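Local coordinates for protein polyketide synthase PksR (Bacillus subtilis, PDB 4U3V) that takes part in intermediate steps of bacillaene synthesis, this piece being its double-hotdog enoyl-isomerase domain, at residues Val30-Val42 with Ile89-Pro101. Residues are numbered along the deposited sequence; the frame is centred on the assembly and turned at random.
Sequences VIQDQFTYDEPYV and IKQGETIELQAKP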
loop_
_atom_site.group_PDB
_atom_site.type_symbol
_atom_site.label_atom_id
_atom_site.label_comp_id
_atom_site.label_asym_id
_atom_site.label_seq_id
_atom_site.Cartn_x
_atom_site.Cartn_y
_atom_site.Cartn_z
ATOM N N VAL A 30 10.571 14.980 -13.424
ATOM C CA VAL A 30 9.475 14.102 -13.063
ATOM C C VAL A 30 9.781 13.323 -11.770
ATOM O O VAL A 30 10.949 13.011 -11.453
ATOM C CB VAL A 30 9.139 13.161 -14.233
ATOM C CG1 VAL A 30 10.245 12.147 -14.428
ATOM C CG2 VAL A 30 7.807 12.476 -14.019
ATOM N N ILE A 31 8.723 12.960 -11.041
ATOM C CA ILE A 31 8.858 12.022 -9.929
ATOM C C ILE A 31 9.331 10.646 -10.452
ATOM O O ILE A 31 8.830 10.131 -11.462
ATOM C CB ILE A 31 7.494 11.864 -9.212
ATOM C CG1 ILE A 31 7.127 13.158 -8.473
ATOM C CG2 ILE A 31 7.502 10.662 -8.280
ATOM C CD1 ILE A 31 8.180 13.660 -7.488
ATOM N N GLN A 32 10.357 10.095 -9.809
ATOM C CA GLN A 32 11.027 8.914 -10.350
ATOM C C GLN A 32 11.742 8.191 -9.260
ATOM O O GLN A 32 12.206 8.810 -8.276
ATOM C CB GLN A 32 12.015 9.277 -11.478
ATOM C CG GLN A 32 13.030 10.326 -11.104
ATOM C CD GLN A 32 13.744 10.897 -12.332
ATOM O OE1 GLN A 32 14.609 10.229 -12.909
ATOM N NE2 GLN A 32 13.312 12.085 -12.790
ATOM N N ASP A 33 11.891 6.881 -9.446
ATOM C CA ASP A 33 12.654 6.076 -8.491
ATOM C C ASP A 33 13.270 4.910 -9.303
ATOM O O ASP A 33 12.934 4.695 -10.467
ATOM C CB ASP A 33 11.723 5.548 -7.349
ATOM C CG ASP A 33 12.492 5.159 -6.055
ATOM O OD1 ASP A 33 13.747 5.092 -6.054
ATOM O OD2 ASP A 33 11.839 4.907 -5.009
ATOM N N GLN A 34 14.159 4.161 -8.671
ATOM C CA GLN A 34 14.826 3.037 -9.349
ATOM C C GLN A 34 14.966 1.929 -8.325
ATOM O O GLN A 34 15.265 2.177 -7.159
ATOM C CB GLN A 34 16.249 3.395 -9.794
ATOM C CG GLN A 34 16.368 4.467 -10.838
ATOM C CD GLN A 34 17.734 4.416 -11.500
ATOM O OE1 GLN A 34 18.690 3.900 -10.928
ATOM N NE2 GLN A 34 17.815 4.949 -12.701
ATOM N N PHE A 35 14.808 0.694 -8.789
ATOM C CA PHE A 35 14.867 -0.470 -7.882
ATOM C C PHE A 35 15.803 -1.503 -8.491
ATOM O O PHE A 35 15.688 -1.841 -9.667
ATOM C CB PHE A 35 13.481 -1.092 -7.702
ATOM C CG PHE A 35 12.541 -0.204 -6.973
ATOM C CD1 PHE A 35 12.566 -0.173 -5.589
ATOM C CD2 PHE A 35 11.758 0.720 -7.663
ATOM C CE1 PHE A 35 11.725 0.707 -4.876
ATOM C CE2 PHE A 35 10.930 1.600 -6.952
ATOM C CZ PHE A 35 10.930 1.603 -5.570
ATOM N N THR A 36 16.733 -1.986 -7.683
ATOM C CA THR A 36 17.758 -2.913 -8.210
ATOM C C THR A 36 17.569 -4.332 -7.626
ATOM O O THR A 36 17.012 -4.520 -6.545
ATOM C CB THR A 36 19.163 -2.366 -7.909
ATOM O OG1 THR A 36 20.142 -3.128 -8.639
ATOM C CG2 THR A 36 19.470 -2.433 -6.439
ATOM N N TYR A 37 18.012 -5.349 -8.359
ATOM C CA TYR A 37 17.741 -6.739 -7.988
ATOM C C TYR A 37 18.144 -6.998 -6.552
ATOM O O TYR A 37 17.439 -7.685 -5.807
ATOM C CB TYR A 37 18.529 -7.692 -8.904
ATOM C CG TYR A 37 18.271 -9.158 -8.651
ATOM C CD1 TYR A 37 17.090 -9.763 -9.102
ATOM C CD2 TYR A 37 19.251 -9.973 -8.073
ATOM C CE1 TYR A 37 16.860 -11.117 -8.920
ATOM C CE2 TYR A 37 19.005 -11.324 -7.845
ATOM C CZ TYR A 37 17.818 -11.883 -8.281
ATOM O OH TYR A 37 17.586 -13.241 -8.148
ATOM N N ASP A 38 19.314 -6.512 -6.174
ATOM C CA ASP A 38 19.931 -6.970 -4.932
ATOM C C ASP A 38 19.539 -6.198 -3.669
ATOM O O ASP A 38 19.968 -6.567 -2.591
ATOM C CB ASP A 38 21.455 -6.969 -5.043
ATOM C CG ASP A 38 21.985 -8.104 -5.901
ATOM O OD1 ASP A 38 21.275 -9.116 -6.076
ATOM O OD2 ASP A 38 23.123 -7.979 -6.407
ATOM N N GLU A 39 18.797 -5.096 -3.780
ATOM C CA GLU A 39 18.502 -4.321 -2.570
ATOM C C GLU A 39 17.371 -4.967 -1.712
ATOM O O GLU A 39 16.550 -5.736 -2.234
ATOM C CB GLU A 39 18.145 -2.882 -2.944
ATOM C CG GLU A 39 16.821 -2.757 -3.674
ATOM C CD GLU A 39 16.486 -1.311 -3.931
ATOM O OE1 GLU A 39 16.655 -0.861 -5.085
ATOM O OE2 GLU A 39 16.128 -0.597 -2.961
ATOM N N PRO A 40 17.349 -4.696 -0.391
ATOM C CA PRO A 40 16.417 -5.434 0.489
ATOM C C PRO A 40 14.929 -5.245 0.137
ATOM O O PRO A 40 14.156 -6.188 0.226
ATOM C CB PRO A 40 16.717 -4.865 1.885
ATOM C CG PRO A 40 18.132 -4.383 1.810
ATOM C CD PRO A 40 18.404 -3.999 0.373
ATOM N N TYR A 41 14.557 -4.071 -0.374
ATOM C CA TYR A 41 13.167 -3.855 -0.823
ATOM C C TYR A 41 12.739 -4.856 -1.917
ATOM O O TYR A 41 11.567 -5.237 -2.001
ATOM C CB TYR A 41 13.033 -2.424 -1.338
ATOM C CG TYR A 41 11.599 -1.973 -1.573
ATOM C CD1 TYR A 41 10.870 -1.387 -0.552
ATOM C CD2 TYR A 41 10.996 -2.114 -2.825
ATOM C CE1 TYR A 41 9.581 -0.921 -0.776
ATOM C CE2 TYR A 41 9.727 -1.618 -3.070
ATOM C CZ TYR A 41 9.012 -1.053 -2.028
ATOM O OH TYR A 41 7.754 -0.504 -2.268
ATOM N N VAL A 42 13.688 -5.273 -2.773
ATOM C CA VAL A 42 13.380 -6.137 -3.908
ATOM C C VAL A 42 13.579 -7.600 -3.512
ATOM O O VAL A 42 12.729 -8.439 -3.843
ATOM C CB VAL A 42 14.262 -5.795 -5.138
ATOM C CG1 VAL A 42 13.980 -6.732 -6.311
ATOM C CG2 VAL A 42 13.975 -4.364 -5.568
ATOM N N ILE A 89 11.979 -8.183 -11.496
ATOM C CA ILE A 89 13.324 -7.689 -11.584
ATOM C C ILE A 89 14.250 -8.891 -11.620
ATOM O O ILE A 89 14.159 -9.766 -10.753
ATOM C CB ILE A 89 13.653 -6.862 -10.349
ATOM C CG1 ILE A 89 12.568 -5.765 -10.199
ATOM C CG2 ILE A 89 15.027 -6.235 -10.442
ATOM C CD1 ILE A 89 12.981 -4.634 -9.303
ATOM N N LYS A 90 15.022 -8.998 -12.699
ATOM C CA LYS A 90 15.923 -10.147 -12.838
ATOM C C LYS A 90 17.307 -9.806 -12.356
ATOM O O LYS A 90 17.654 -8.651 -12.189
ATOM C CB LYS A 90 15.977 -10.635 -14.287
ATOM C CG LYS A 90 14.636 -11.076 -14.826
ATOM C CD LYS A 90 14.700 -11.421 -16.297
ATOM C CE LYS A 90 13.381 -12.023 -16.747
ATOM N NZ LYS A 90 12.777 -12.918 -15.715
ATOM N N GLN A 91 18.108 -10.838 -12.114
ATOM C CA GLN A 91 19.456 -10.659 -11.676
ATOM C C GLN A 91 20.217 -9.642 -12.525
ATOM O O GLN A 91 20.094 -9.625 -13.745
ATOM C CB GLN A 91 20.177 -12.017 -11.762
ATOM C CG GLN A 91 21.497 -12.012 -11.013
ATOM C CD GLN A 91 22.168 -13.351 -11.171
ATOM O OE1 GLN A 91 21.486 -14.326 -11.462
ATOM N NE2 GLN A 91 23.508 -13.391 -11.066
ATOM N N GLY A 92 20.982 -8.786 -11.865
ATOM C CA GLY A 92 21.700 -7.713 -12.554
ATOM C C GLY A 92 20.916 -6.491 -13.029
ATOM O O GLY A 92 21.514 -5.532 -13.511
ATOM N N GLU A 93 19.587 -6.547 -12.990
ATOM C CA GLU A 93 18.754 -5.454 -13.528
ATOM C C GLU A 93 18.471 -4.326 -12.527
ATOM O O GLU A 93 18.411 -4.532 -11.279
ATOM C CB GLU A 93 17.413 -5.984 -14.059
ATOM C CG GLU A 93 17.562 -6.952 -15.222
ATOM C CD GLU A 93 16.247 -7.456 -15.749
ATOM O OE1 GLU A 93 15.209 -7.351 -15.035
ATOM O OE2 GLU A 93 16.249 -7.922 -16.919
ATOM N N THR A 94 18.274 -3.134 -13.097
ATOM C CA THR A 94 17.772 -1.996 -12.341
ATOM C C THR A 94 16.619 -1.437 -13.132
ATOM O O THR A 94 16.774 -1.152 -14.317
ATOM C CB THR A 94 18.863 -0.907 -12.144
ATOM O OG1 THR A 94 19.930 -1.422 -11.332
ATOM C CG2 THR A 94 18.263 0.319 -11.413
ATOM N N ILE A 95 15.427 -1.378 -12.518
ATOM C CA ILE A 95 14.237 -0.865 -13.186
ATOM C C ILE A 95 13.924 0.564 -12.762
ATOM O O ILE A 95 13.816 0.834 -11.574
ATOM C CB ILE A 95 12.991 -1.687 -12.813
ATOM C CG1 ILE A 95 13.209 -3.176 -13.107
ATOM C CG2 ILE A 95 11.751 -1.110 -13.497
ATOM C CD1 ILE A 95 13.938 -3.451 -14.397
ATOM N N GLU A 96 13.678 1.438 -13.745
ATOM C CA GLU A 96 13.323 2.829 -13.480
ATOM C C GLU A 96 11.806 2.907 -13.497
ATOM O O GLU A 96 11.168 2.328 -14.374
ATOM C CB GLU A 96 13.848 3.729 -14.615
ATOM C CG GLU A 96 15.349 3.762 -14.849
ATOM C CD GLU A 96 15.691 4.550 -16.125
ATOM O OE1 GLU A 96 15.556 5.789 -16.122
ATOM O OE2 GLU A 96 15.964 3.915 -17.163
ATOM N N LEU A 97 11.235 3.648 -12.544
ATOM C CA LEU A 97 9.845 4.014 -12.547
ATOM C C LEU A 97 9.670 5.532 -12.581
ATOM O O LEU A 97 10.437 6.251 -11.987
ATOM C CB LEU A 97 9.151 3.499 -11.287
ATOM C CG LEU A 97 8.743 2.030 -11.326
ATOM C CD1 LEU A 97 9.987 1.188 -11.134
ATOM C CD2 LEU A 97 7.697 1.776 -10.247
ATOM N N GLN A 98 8.649 6.005 -13.292
ATOM C CA GLN A 98 8.330 7.431 -13.304
ATOM C C GLN A 98 6.828 7.538 -13.107
ATOM O O GLN A 98 6.071 6.675 -13.581
ATOM C CB GLN A 98 8.718 8.069 -14.659
ATOM C CG GLN A 98 10.221 8.302 -14.796
ATOM C CD GLN A 98 10.633 9.036 -16.072
ATOM O OE1 GLN A 98 9.807 9.359 -16.921
ATOM N NE2 GLN A 98 11.938 9.199 -16.250
ATOM N N ALA A 99 6.380 8.649 -12.535
ATOM C CA ALA A 99 4.942 8.853 -12.291
ATOM C C ALA A 99 4.591 10.121 -13.014
ATOM O O ALA A 99 5.072 11.172 -12.628
ATOM C CB ALA A 99 4.656 9.017 -10.811
ATOM N N LYS A 100 3.928 9.972 -14.151
ATOM C CA LYS A 100 3.723 11.064 -15.120
ATOM C C LYS A 100 2.258 11.478 -15.107
ATOM O O LYS A 100 1.380 10.622 -15.263
ATOM C CB LYS A 100 4.086 10.585 -16.510
ATOM C CG LYS A 100 5.564 10.217 -16.643
ATOM C CD LYS A 100 5.799 9.037 -17.579
ATOM C CE LYS A 100 7.286 8.701 -17.672
ATOM N NZ LYS A 100 7.609 7.628 -18.659
ATOM N N PRO A 101 1.991 12.782 -14.901
ATOM C CA PRO A 101 0.616 13.249 -14.818
ATOM C C PRO A 101 0.126 13.658 -16.195
ATOM O O PRO A 101 0.933 13.909 -17.088
ATOM C CB PRO A 101 0.709 14.472 -13.888
ATOM C CG PRO A 101 2.114 14.478 -13.354
ATOM C CD PRO A 101 2.927 13.807 -14.415
HETATM O O HOH W 1 5.870 13.705 -11.981
HETATM O O HOH W 2 13.730 7.888 -15.142
#
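Tyr37 lies against the type II turn Lys90-Glu93 at one end of an antiparallel ladder in the N-terminal hotdog fold, strands 31-36 and 94-101, where Asp33 and Leu97, like Phe35 and Ile95, exchange both backbone N-H...O bonds. The evidence for a CH-pi contact is that Gln91 CA stands 3.5 Å from the centroid of the Tyr37 ring, 9° off its normal; with CG anti to the backbone N (chi1 -177°) the ring is laid over the turn, and Ile89 O meets its edge. Ile89 fills the apolar hollow between Tyr37, Val42 and Phe35: CG2 packs against Tyr37 CA, CD1 against Val42 CG1 (3.8 Å) and Phe35 CB (3.9 Å). On the ladder face carrying Phe35 and Leu97, Leu97 CD1 abuts the Phe35 ring edge at CD2 (3.9 Å); His199 stacks on that ring, and helix 56-69 touches both residues. On the other face Thr36 OG1 and Thr94 OG1 are hydrogen-bonded (3.2 Å), and Gln34 and Glu96 run side by side in the same direction, amide and carboxylate planes 67° apart, while Glu96 OE2 forms a salt bridge with Arg115. At the far end Val30 points two methyls at strand 94-101, CG1 against Gln98 CD at 3.5 Å and CG2 3.3 Å from Ala99 O; a water bridges Ala99 O to Ile31 N.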